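Local coordinates for protein klebicin C activity (Klebsiella pneumoniae, PDB 7NNA) that is a bacterial toxin whose Tol-binding domain is probably used to enter target cells through the efflux channel TolC, at residues D70-D73 and R74-N78. Sequence-based numbering, arbitrary orientation.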
loop_
_atom_site.group_PDB
_atom_site.type_symbol
_atom_site.label_atom_id
_atom_site.label_comp_id
_atom_site.label_asym_id
_atom_site.label_seq_id
_atom_site.Cartn_x
_atom_site.Cartn_y
_atom_site.Cartn_z
ATOM N N ASP A 70 8.865 -15.522 36.517
ATOM C CA ASP A 70 10.009 -15.675 37.445
ATOM C C ASP A 70 9.781 -15.022 38.850
ATOM O O ASP A 70 10.258 -15.522 39.877
ATOM C CB ASP A 70 11.239 -15.038 36.815
ATOM C CG ASP A 70 11.702 -15.720 35.557
ATOM O OD1 ASP A 70 11.392 -16.932 35.379
ATOM O OD2 ASP A 70 12.361 -15.055 34.748
ATOM N N VAL A 71 9.090 -13.869 38.886
ATOM C CA VAL A 71 8.778 -13.197 40.150
ATOM C C VAL A 71 7.701 -13.999 40.882
ATOM O O VAL A 71 7.780 -14.185 42.129
ATOM C CB VAL A 71 8.368 -11.706 39.956
ATOM C CG1 VAL A 71 8.007 -11.078 41.302
ATOM C CG2 VAL A 71 9.504 -10.923 39.300
ATOM N N VAL A 72 6.701 -14.529 40.136
ATOM C CA VAL A 72 5.716 -15.418 40.784
ATOM C C VAL A 72 6.445 -16.668 41.445
ATOM O O VAL A 72 6.115 -17.038 42.560
ATOM C CB VAL A 72 4.585 -15.837 39.809
ATOM C CG1 VAL A 72 3.719 -16.908 40.443
ATOM C CG2 VAL A 72 3.716 -14.623 39.416
ATOM N N ASP A 73 7.410 -17.288 40.757
ATOM C CA ASP A 73 8.170 -18.418 41.346
ATOM C C ASP A 73 8.979 -17.987 42.584
ATOM O O ASP A 73 9.143 -18.773 43.518
ATOM C CB ASP A 73 9.142 -19.027 40.328
ATOM C CG ASP A 73 8.507 -19.873 39.239
ATOM O OD1 ASP A 73 7.337 -20.320 39.424
ATOM O OD2 ASP A 73 9.183 -20.113 38.221
ATOM N N ARG A 74 9.473 -16.750 42.604
ATOM C CA ARG A 74 10.187 -16.223 43.795
ATOM C C ARG A 74 9.196 -16.152 44.984
ATOM O O ARG A 74 9.543 -16.504 46.104
ATOM C CB ARG A 74 10.683 -14.815 43.468
ATOM C CG ARG A 74 11.505 -14.110 44.523
ATOM C CD ARG A 74 11.930 -12.683 44.071
ATOM N NE ARG A 74 12.426 -12.617 42.686
ATOM C CZ ARG A 74 12.538 -11.487 41.982
ATOM N NH1 ARG A 74 12.967 -11.519 40.724
ATOM N NH2 ARG A 74 12.203 -10.325 42.522
ATOM N N ALA A 75 7.943 -15.751 44.727
ATOM C CA ALA A 75 6.921 -15.703 45.775
ATOM C C ALA A 75 6.651 -17.092 46.294
ATOM O O ALA A 75 6.620 -17.283 47.511
ATOM C CB ALA A 75 5.630 -15.080 45.224
ATOM N N LEU A 76 6.460 -18.077 45.409
ATOM C CA LEU A 76 6.102 -19.412 45.860
ATOM C C LEU A 76 7.238 -20.110 46.620
ATOM O O LEU A 76 6.965 -20.871 47.534
ATOM C CB LEU A 76 5.567 -20.260 44.711
ATOM C CG LEU A 76 4.389 -19.617 43.906
ATOM C CD1 LEU A 76 3.907 -20.574 42.813
ATOM C CD2 LEU A 76 3.236 -19.151 44.823
ATOM N N GLN A 77 8.489 -19.784 46.301
ATOM C CA GLN A 77 9.631 -20.293 47.034
ATOM C C GLN A 77 9.652 -19.656 48.413
ATOM O O GLN A 77 9.839 -20.351 49.400
ATOM C CB GLN A 77 10.929 -19.918 46.314
ATOM C CG GLN A 77 11.118 -20.560 44.964
ATOM C CD GLN A 77 11.215 -22.046 45.081
ATOM O OE1 GLN A 77 11.813 -22.591 46.033
ATOM N NE2 GLN A 77 10.625 -22.741 44.107
ATOM N N ASN A 78 9.480 -18.316 48.506
ATOM C CA ASN A 78 9.492 -17.648 49.811
ATOM C C ASN A 78 8.335 -18.170 50.682
ATOM O O ASN A 78 8.507 -18.314 51.879
ATOM C CB ASN A 78 9.306 -16.132 49.626
ATOM C CG ASN A 78 9.260 -15.427 50.983
ATOM O OD1 ASN A 78 10.165 -15.593 51.815
ATOM N ND2 ASN A 78 8.174 -14.740 51.265
HETATM O O HOH W 1 8.462 -21.572 43.095
#
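R74 leaves the helix with CG anti to the backbone N (chi1 -177°) and then bends at chi3 (-45°), which turns its guanidinium back over V71, three residues earlier. V71 meets it with CG2, the methyl anti to the carbonyl carbon; this methyl lies over one face of the guanidinium, 3.8 Å from NH1 of R74. A long, flexible arginine suits this place, since its flat group can rest on an apolar branch, and the fork of V71 at CB offers one methyl to it while the residue stays buried.

On another side of the helix, chi1 of Q77 (-66°) sets CG anti to the carbonyl carbon and 3.0 Å from D73 O, and a bend at chi2 then carries the amide round to a water. D73 O accepts the hydrogen of Q77 N at 3.0 Å. The water also donates to this oxygen and accepts from Q77 NE2 at 2.7 Å, a span that glutamine is long enough to reach. V72 CG1 and L76 CD1 approach more loosely, 4.4 Å apart. In the conformer described, D73 OD2 makes a salt bridge to K69.

This is the last part of helix 14-79, packed against helix 93-197 as an antiparallel helical hairpin: V71 touches R113 and the small A75 fits against I109, while N78, bonded to R105, also packs on F102 and I109.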